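Local coordinates for imelysin-like protein (Psychrobacter arcticus, PDB 3PF0) that is of unknown function but belongs to the imelysin-like M75 peptidase family and is regarded as a putative metalloendopeptidase, at residues V115-I129 against L196-Q208. Numbering follows the deposited sequence.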
ATOM      1  N   VAL A 115       5.218  -2.836   4.105  1.00 32.05           N
ATOM      2  CA  VAL A 115       5.353  -3.962   5.035  1.00 32.71           C
ATOM      3  C   VAL A 115       4.431  -5.077   4.504  1.00 38.48           C
ATOM      4  O   VAL A 115       3.230  -4.854   4.344  1.00 37.89           O
ATOM      5  CB  VAL A 115       5.026  -3.537   6.502  1.00 36.33           C
ATOM      6  CG1 VAL A 115       4.988  -4.733   7.449  1.00 36.23           C
ATOM      7  CG2 VAL A 115       6.024  -2.502   7.000  1.00 36.42           C
ATOM      8  N   ASN A 116       4.999  -6.242   4.171  1.00 36.41           N
ATOM      9  CA  ASN A 116       4.244  -7.379   3.626  1.00 36.23           C
ATOM     10  C   ASN A 116       4.256  -8.571   4.612  1.00 41.48           C
ATOM     11  O   ASN A 116       3.956  -9.702   4.232  1.00 41.74           O
ATOM     12  CB  ASN A 116       4.829  -7.790   2.257  1.00 35.23           C
ATOM     13  CG  ASN A 116       6.201  -8.427   2.328  1.00 49.74           C
ATOM     14  OD1 ASN A 116       6.934  -8.296   3.322  1.00 40.92           O
ATOM     15  ND2 ASN A 116       6.559  -9.181   1.293  1.00 39.33           N
ATOM     16  N   PHE A 117       4.585  -8.303   5.878  1.00 38.49           N
ATOM     17  CA  PHE A 117       4.681  -9.330   6.907  1.00 38.24           C
ATOM     18  C   PHE A 117       4.063  -8.846   8.206  1.00 41.64           C
ATOM     19  O   PHE A 117       3.733  -7.671   8.333  1.00 41.05           O
ATOM     20  CB  PHE A 117       6.168  -9.703   7.117  1.00 40.34           C
ATOM     21  CG  PHE A 117       7.050  -8.559   7.566  1.00 40.59           C
ATOM     22  CD1 PHE A 117       7.598  -7.675   6.641  1.00 42.09           C
ATOM     23  CD2 PHE A 117       7.364  -8.386   8.913  1.00 41.51           C
ATOM     24  CE1 PHE A 117       8.404  -6.610   7.059  1.00 42.86           C
ATOM     25  CE2 PHE A 117       8.173  -7.323   9.329  1.00 43.69           C
ATOM     26  CZ  PHE A 117       8.697  -6.450   8.399  1.00 41.56           C
ATOM     27  N   GLY A 118       3.932  -9.755   9.163  1.00 38.56           N
ATOM     28  CA  GLY A 118       3.435  -9.444  10.495  1.00 37.93           C
ATOM     29  C   GLY A 118       1.939  -9.271  10.666  1.00 40.55           C
ATOM     30  O   GLY A 118       1.152  -9.961  10.021  1.00 39.79           O
ATOM     31  N   PRO A 119       1.535  -8.381  11.604  1.00 37.49           N
ATOM     32  CA  PRO A 119       0.106  -8.204  11.931  1.00 36.78           C
ATOM     33  C   PRO A 119      -0.848  -8.002  10.748  1.00 38.55           C
ATOM     34  O   PRO A 119      -1.974  -8.499  10.816  1.00 36.38           O
ATOM     35  CB  PRO A 119       0.101  -6.951  12.807  1.00 38.34           C
ATOM     36  CG  PRO A 119       1.433  -6.908  13.406  1.00 43.56           C
ATOM     37  CD  PRO A 119       2.387  -7.535  12.463  1.00 39.43           C
ATOM     38  N   ALA A 120      -0.425  -7.278   9.686  1.00 34.78           N
ATOM     39  CA  ALA A 120      -1.294  -7.035   8.529  1.00 34.85           C
ATOM     40  C   ALA A 120      -1.655  -8.348   7.789  1.00 40.64           C
ATOM     41  O   ALA A 120      -2.707  -8.413   7.153  1.00 40.30           O
ATOM     42  CB  ALA A 120      -0.642  -6.048   7.572  1.00 35.21           C
ATOM     43  N   THR A 121      -0.824  -9.403   7.934  1.00 37.69           N
ATOM     44  CA  THR A 121      -1.052 -10.699   7.291  1.00 37.54           C
ATOM     45  C   THR A 121      -1.784 -11.681   8.221  1.00 42.74           C
ATOM     46  O   THR A 121      -2.212 -12.736   7.753  1.00 44.47           O
ATOM     47  CB  THR A 121       0.272 -11.321   6.803  1.00 42.42           C
ATOM     48  OG1 THR A 121       1.067 -11.684   7.931  1.00 49.06           O
ATOM     49  CG2 THR A 121       1.058 -10.411   5.878  1.00 35.22           C
ATOM     50  N   ALA A 122      -1.911 -11.362   9.525  1.00 38.29           N
ATOM     51  CA  ALA A 122      -2.581 -12.240  10.492  1.00 38.13           C
ATOM     52  C   ALA A 122      -4.063 -12.408  10.121  1.00 42.13           C
ATOM     53  O   ALA A 122      -4.739 -11.421   9.811  1.00 40.55           O
ATOM     54  CB  ALA A 122      -2.437 -11.695  11.911  1.00 38.51           C
ATOM     55  N   SER A 123      -4.533 -13.681  10.075  1.00 39.48           N
ATOM     56  CA  SER A 123      -5.899 -14.080   9.702  1.00 39.08           C
ATOM     57  C   SER A 123      -6.305 -13.400   8.379  1.00 40.16           C
ATOM     58  O   SER A 123      -7.448 -12.960   8.240  1.00 39.39           O
ATOM     59  CB  SER A 123      -6.882 -13.754  10.828  1.00 43.32           C
ATOM     60  OG  SER A 123      -6.480 -14.357  12.048  1.00 55.61           O
HETATM   61  N   MSE A 124      -5.332 -13.299   7.424  1.00 34.71           N
HETATM   62  CA  MSE A 124      -5.394 -12.634   6.108  1.00 33.87           C
HETATM   63  C   MSE A 124      -6.116 -11.266   6.181  1.00 39.02           C
HETATM   64  O   MSE A 124      -6.861 -10.900   5.272  1.00 39.14           O
HETATM   65  CB  MSE A 124      -5.989 -13.536   4.986  1.00 35.93           C
HETATM   66  CG  MSE A 124      -7.377 -14.109   5.254  1.00 42.51           C
HETATM   67 SE   MSE A 124      -8.103 -15.028   3.680  0.75 50.53          SE
HETATM   68  CE  MSE A 124      -9.029 -13.526   2.881  1.00 46.41           C
ATOM     69  N   SER A 125      -5.852 -10.496   7.247  1.00 36.66           N
ATOM     70  CA  SER A 125      -6.517  -9.208   7.445  1.00 35.66           C
ATOM     71  C   SER A 125      -6.246  -8.240   6.289  1.00 37.37           C
ATOM     72  O   SER A 125      -7.157  -7.499   5.925  1.00 38.35           O
ATOM     73  CB  SER A 125      -6.132  -8.582   8.782  1.00 38.61           C
ATOM     74  OG  SER A 125      -7.169  -7.711   9.211  1.00 43.76           O
ATOM     75  N   ASN A 126      -5.043  -8.291   5.674  1.00 31.92           N
ATOM     76  CA  ASN A 126      -4.663  -7.440   4.524  1.00 31.04           C
ATOM     77  C   ASN A 126      -5.608  -7.638   3.316  1.00 33.85           C
ATOM     78  O   ASN A 126      -5.858  -6.678   2.587  1.00 33.79           O
ATOM     79  CB  ASN A 126      -3.210  -7.700   4.096  1.00 29.01           C
ATOM     80  CG  ASN A 126      -2.896  -9.140   3.752  1.00 49.34           C
ATOM     81  OD1 ASN A 126      -3.501 -10.085   4.251  1.00 39.96           O
ATOM     82  ND2 ASN A 126      -1.923  -9.336   2.897  1.00 47.88           N
ATOM     83  N   LEU A 127      -6.133  -8.872   3.110  1.00 29.60           N
ATOM     84  CA  LEU A 127      -7.071  -9.125   2.017  1.00 28.95           C
ATOM     85  C   LEU A 127      -8.471  -8.586   2.378  1.00 33.42           C
ATOM     86  O   LEU A 127      -9.206  -8.171   1.486  1.00 31.93           O
ATOM     87  CB  LEU A 127      -7.100 -10.600   1.617  1.00 28.87           C
ATOM     88  CG  LEU A 127      -5.833 -11.110   0.885  1.00 31.83           C
ATOM     89  CD1 LEU A 127      -5.898 -12.601   0.648  1.00 31.52           C
ATOM     90  CD2 LEU A 127      -5.565 -10.335  -0.438  1.00 29.19           C
ATOM     91  N   TYR A 128      -8.794  -8.502   3.688  1.00 30.91           N
ATOM     92  CA  TYR A 128     -10.033  -7.886   4.172  1.00 30.72           C
ATOM     93  C   TYR A 128      -9.898  -6.377   4.086  1.00 33.33           C
ATOM     94  O   TYR A 128     -10.907  -5.683   4.018  1.00 33.36           O
ATOM     95  CB  TYR A 128     -10.366  -8.320   5.621  1.00 32.42           C
ATOM     96  CG  TYR A 128     -10.940  -9.720   5.725  1.00 34.56           C
ATOM     97  CD1 TYR A 128     -12.314  -9.939   5.659  1.00 36.86           C
ATOM     98  CD2 TYR A 128     -10.110 -10.825   5.903  1.00 35.74           C
ATOM     99  CE1 TYR A 128     -12.848 -11.227   5.735  1.00 38.97           C
ATOM    100  CE2 TYR A 128     -10.634 -12.119   5.999  1.00 37.33           C
ATOM    101  CZ  TYR A 128     -12.004 -12.314   5.907  1.00 46.05           C
ATOM    102  OH  TYR A 128     -12.525 -13.581   5.989  1.00 48.98           O
ATOM    103  N   ILE A 129      -8.646  -5.869   4.084  1.00 29.64           N
ATOM    104  CA  ILE A 129      -8.328  -4.442   3.982  1.00 28.90           C
ATOM    105  C   ILE A 129      -8.241  -4.015   2.498  1.00 33.15           C
ATOM    106  O   ILE A 129      -8.792  -2.973   2.123  1.00 33.42           O
ATOM    107  CB  ILE A 129      -7.022  -4.104   4.769  1.00 31.41           C
ATOM    108  CG1 ILE A 129      -7.248  -4.249   6.285  1.00 31.78           C
ATOM    109  CG2 ILE A 129      -6.506  -2.694   4.433  1.00 30.36           C
ATOM    110  CD1 ILE A 129      -5.993  -4.411   7.102  1.00 35.50           C
ATOM    111  N   LEU A 196     -13.081  -1.584   8.502  1.00 31.13           N
ATOM    112  CA  LEU A 196     -11.727  -1.278   8.047  1.00 31.30           C
ATOM    113  C   LEU A 196     -10.939  -0.571   9.159  1.00 35.49           C
ATOM    114  O   LEU A 196      -9.830  -0.999   9.471  1.00 36.39           O
ATOM    115  CB  LEU A 196     -11.787  -0.424   6.778  1.00 31.22           C
ATOM    116  CG  LEU A 196     -10.496  -0.175   6.022  1.00 35.95           C
ATOM    117  CD1 LEU A 196      -9.759  -1.459   5.763  1.00 36.28           C
ATOM    118  CD2 LEU A 196     -10.801   0.486   4.702  1.00 38.09           C
ATOM    119  N   GLY A 197     -11.550   0.433   9.786  1.00 31.38           N
ATOM    120  CA  GLY A 197     -10.972   1.167  10.913  1.00 31.96           C
ATOM    121  C   GLY A 197     -10.535   0.269  12.055  1.00 36.58           C
ATOM    122  O   GLY A 197      -9.404   0.384  12.537  1.00 36.73           O
ATOM    123  N   THR A 198     -11.401  -0.686  12.437  1.00 33.07           N
ATOM    124  CA  THR A 198     -11.139  -1.661  13.504  1.00 32.84           C
ATOM    125  C   THR A 198      -9.913  -2.530  13.166  1.00 36.28           C
ATOM    126  O   THR A 198      -9.070  -2.739  14.029  1.00 35.66           O
ATOM    127  CB  THR A 198     -12.385  -2.531  13.746  1.00 39.08           C
ATOM    128  OG1 THR A 198     -13.469  -1.687  14.131  1.00 38.93           O
ATOM    129  CG2 THR A 198     -12.160  -3.616  14.815  1.00 37.97           C
ATOM    130  N   ARG A 199      -9.816  -3.020  11.916  1.00 32.54           N
ATOM    131  CA  ARG A 199      -8.709  -3.877  11.483  1.00 31.91           C
ATOM    132  C   ARG A 199      -7.381  -3.119  11.477  1.00 35.66           C
ATOM    133  O   ARG A 199      -6.374  -3.661  11.924  1.00 35.18           O
ATOM    134  CB  ARG A 199      -8.988  -4.478  10.096  1.00 29.77           C
ATOM    135  CG  ARG A 199     -10.055  -5.561  10.125  1.00 37.53           C
ATOM    136  CD  ARG A 199     -10.375  -6.078   8.730  1.00 35.98           C
ATOM    137  NE  ARG A 199     -11.466  -7.057   8.769  1.00 36.21           N
ATOM    138  CZ  ARG A 199     -11.307  -8.354   9.014  1.00 45.72           C
ATOM    139  NH1 ARG A 199     -10.094  -8.855   9.222  1.00 36.41           N
ATOM    140  NH2 ARG A 199     -12.354  -9.164   9.034  1.00 33.24           N
ATOM    141  N   LEU A 200      -7.386  -1.870  10.984  1.00 32.70           N
ATOM    142  CA  LEU A 200      -6.198  -1.019  10.904  1.00 33.00           C
ATOM    143  C   LEU A 200      -5.677  -0.613  12.283  1.00 39.56           C
ATOM    144  O   LEU A 200      -4.457  -0.575  12.480  1.00 40.52           O
ATOM    145  CB  LEU A 200      -6.479   0.235  10.051  1.00 32.15           C
ATOM    146  CG  LEU A 200      -6.761  -0.023   8.562  1.00 35.06           C
ATOM    147  CD1 LEU A 200      -7.313   1.217   7.883  1.00 34.44           C
ATOM    148  CD2 LEU A 200      -5.535  -0.498   7.853  1.00 36.62           C
ATOM    149  N   LYS A 201      -6.585  -0.317  13.234  1.00 36.85           N
ATOM    150  CA  LYS A 201      -6.185   0.058  14.593  1.00 37.49           C
ATOM    151  C   LYS A 201      -5.608  -1.142  15.317  1.00 40.90           C
ATOM    152  O   LYS A 201      -4.658  -0.991  16.083  1.00 40.72           O
ATOM    153  CB  LYS A 201      -7.355   0.654  15.379  1.00 41.07           C
ATOM    154  CG  LYS A 201      -7.388   2.175  15.288  1.00 59.89           C
ATOM    155  CD  LYS A 201      -8.723   2.753  15.734  1.00 71.52           C
ATOM    156  CE  LYS A 201      -9.611   3.090  14.561  1.00 76.28           C
ATOM    157  NZ  LYS A 201     -11.045   2.810  14.845  1.00 81.60           N
ATOM    158  N   ASP A 202      -6.136  -2.340  15.032  1.00 37.28           N
ATOM    159  CA  ASP A 202      -5.643  -3.573  15.638  1.00 37.77           C
ATOM    160  C   ASP A 202      -4.216  -3.866  15.172  1.00 39.90           C
ATOM    161  O   ASP A 202      -3.413  -4.313  15.981  1.00 39.34           O
ATOM    162  CB  ASP A 202      -6.581  -4.747  15.326  1.00 40.99           C
ATOM    163  CG  ASP A 202      -7.876  -4.767  16.134  1.00 62.92           C
ATOM    164  OD1 ASP A 202      -8.233  -3.709  16.732  1.00 64.59           O
ATOM    165  OD2 ASP A 202      -8.544  -5.829  16.159  1.00 74.96           O
ATOM    166  N   ILE A 203      -3.897  -3.576  13.884  1.00 36.11           N
ATOM    167  CA  ILE A 203      -2.561  -3.766  13.302  1.00 35.60           C
ATOM    168  C   ILE A 203      -1.598  -2.744  13.919  1.00 40.80           C
ATOM    169  O   ILE A 203      -0.502  -3.135  14.331  1.00 41.76           O
ATOM    170  CB  ILE A 203      -2.586  -3.707  11.751  1.00 37.69           C
ATOM    171  CG1 ILE A 203      -3.359  -4.923  11.189  1.00 37.34           C
ATOM    172  CG2 ILE A 203      -1.159  -3.654  11.152  1.00 38.37           C
ATOM    173  CD1 ILE A 203      -3.946  -4.695   9.885  1.00 42.51           C
ATOM    174  N   GLU A 204      -2.023  -1.459  14.012  1.00 36.80           N
ATOM    175  CA  GLU A 204      -1.258  -0.379  14.643  1.00 37.45           C
ATOM    176  C   GLU A 204      -0.910  -0.734  16.113  1.00 40.99           C
ATOM    177  O   GLU A 204       0.247  -0.579  16.513  1.00 40.81           O
ATOM    178  CB  GLU A 204      -2.047   0.943  14.589  1.00 38.68           C
ATOM    179  CG  GLU A 204      -1.297   2.123  15.187  1.00 49.10           C
ATOM    180  CD  GLU A 204      -2.120   3.323  15.614  1.00 63.35           C
ATOM    181  OE1 GLU A 204      -3.318   3.403  15.253  1.00 48.88           O
ATOM    182  OE2 GLU A 204      -1.551   4.201  16.301  1.00 62.49           O
ATOM    183  N   LYS A 205      -1.901  -1.227  16.893  1.00 37.53           N
ATOM    184  CA  LYS A 205      -1.721  -1.607  18.308  1.00 38.59           C
ATOM    185  C   LYS A 205      -0.754  -2.785  18.460  1.00 42.36           C
ATOM    186  O   LYS A 205       0.032  -2.808  19.406  1.00 42.78           O
ATOM    187  CB  LYS A 205      -3.061  -1.954  18.976  1.00 42.14           C
ATOM    188  CG  LYS A 205      -3.875  -0.737  19.408  1.00 62.77           C
ATOM    189  CD  LYS A 205      -4.974  -1.125  20.395  1.00 74.01           C
ATOM    190  N   ASN A 206      -0.806  -3.743  17.512  1.00 37.91           N
ATOM    191  CA  ASN A 206       0.032  -4.943  17.462  1.00 38.19           C
ATOM    192  C   ASN A 206       1.508  -4.581  17.226  1.00 40.72           C
ATOM    193  O   ASN A 206       2.379  -5.120  17.906  1.00 40.97           O
ATOM    194  CB  ASN A 206      -0.479  -5.882  16.356  1.00 37.68           C
ATOM    195  CG  ASN A 206      -0.101  -7.338  16.510  1.00 56.28           C
ATOM    196  OD1 ASN A 206       1.006  -7.688  16.910  1.00 46.28           O
ATOM    197  ND2 ASN A 206      -0.978  -8.224  16.060  1.00 52.72           N
ATOM    198  N   TRP A 207       1.779  -3.682  16.259  1.00 36.31           N
ATOM    199  CA  TRP A 207       3.123  -3.195  15.954  1.00 35.90           C
ATOM    200  C   TRP A 207       3.698  -2.406  17.141  1.00 39.49           C
ATOM    201  O   TRP A 207       4.875  -2.581  17.448  1.00 39.45           O
ATOM    202  CB  TRP A 207       3.115  -2.335  14.683  1.00 34.01           C
ATOM    203  CG  TRP A 207       3.502  -3.120  13.465  1.00 34.71           C
ATOM    204  CD1 TRP A 207       2.660  -3.689  12.556  1.00 36.71           C
ATOM    205  CD2 TRP A 207       4.824  -3.559  13.118  1.00 35.26           C
ATOM    206  NE1 TRP A 207       3.376  -4.426  11.643  1.00 36.14           N
ATOM    207  CE2 TRP A 207       4.710  -4.349  11.952  1.00 38.64           C
ATOM    208  CE3 TRP A 207       6.102  -3.344  13.668  1.00 37.57           C
ATOM    209  CZ2 TRP A 207       5.827  -4.891  11.303  1.00 38.73           C
ATOM    210  CZ3 TRP A 207       7.205  -3.903  13.039  1.00 39.61           C
ATOM    211  CH2 TRP A 207       7.064  -4.660  11.866  1.00 39.76           C
ATOM    212  N   GLN A 208       2.864  -1.560  17.811  1.00 36.04           N
ATOM    213  CA  GLN A 208       3.279  -0.762  18.974  0.50 37.07           C
ATOM    214  C   GLN A 208       3.688  -1.668  20.129  1.00 43.07           C
ATOM    215  O   GLN A 208       4.637  -1.359  20.849  1.00 44.28           O
ATOM    216  CB  GLN A 208       2.161   0.196  19.424  0.50 38.05           C
ATOM    217  CG  GLN A 208       2.058   1.448  18.553  0.50 48.42           C
ATOM    218  CD  GLN A 208       0.829   2.293  18.801  0.50 56.32           C
ATOM    219  OE1 GLN A 208      -0.231   1.818  19.234  0.50 49.98           O
ATOM    220  NE2 GLN A 208       0.929   3.568  18.463  0.50 42.65           N
TER
HETATM  221  O   HOH W   1       2.171  -5.719   9.397  1.00 27.09           O
HETATM  222  O   HOH W   2      -9.417 -11.565   9.433  1.00 43.96           O
HETATM  223  O   HOH W   3      -6.589  -6.474  11.458  1.00 36.83           O
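Segment 115-129, which ends in the short helix 125-129, packs along one side of the long helix 183-214; helix 125-129 runs obliquely, roughly antiparallel, to 196-208 of that helix (141° between their directions). At one end the Arg199 guanidinium lies flat on Tyr128: the planes differ by 4° and the centres are 4.2 Å apart, an off-centre cation-pi stack with NH2 over the CD1 side of the ring. The Arg199 chain, extended from CG to NE, carries NH1 to Ser125 OG at 3.1 Å (N-H...O 157°), the acceptor lying in the guanidinium plane. A water joins NH1 to Ser123 O, and another links Ser125 OG to Arg199 O. Replacing Arg199 by a leucine would probably leave the Tyr128 face without its cation and Ser125 OG without this donor. Within this all-helical imelysin fold, Ile129 enters helix 183-214 as a knob into the hole formed by Leu196, Arg199, Leu200 and Ile203; its CD1 meets Ile203 CD1 at a tight 3.5 Å, while Trp109 of helix 92-112 touches both Ile129 and Leu200. Farther along, Pro119 wedges between Asn206 and Trp207, its CD 3.4 Å from Trp207 NE1. That indole nitrogen donates to a water in the ring plane, which also bonds Phe117 O and Ala120 N, tying their backbone to the long helix. Phe117 CE2 reaches the indole edge at Trp207 CH2 (3.8 Å), the two rings steeply inclined, and Val115 CG1 adds an apolar contact to CZ2.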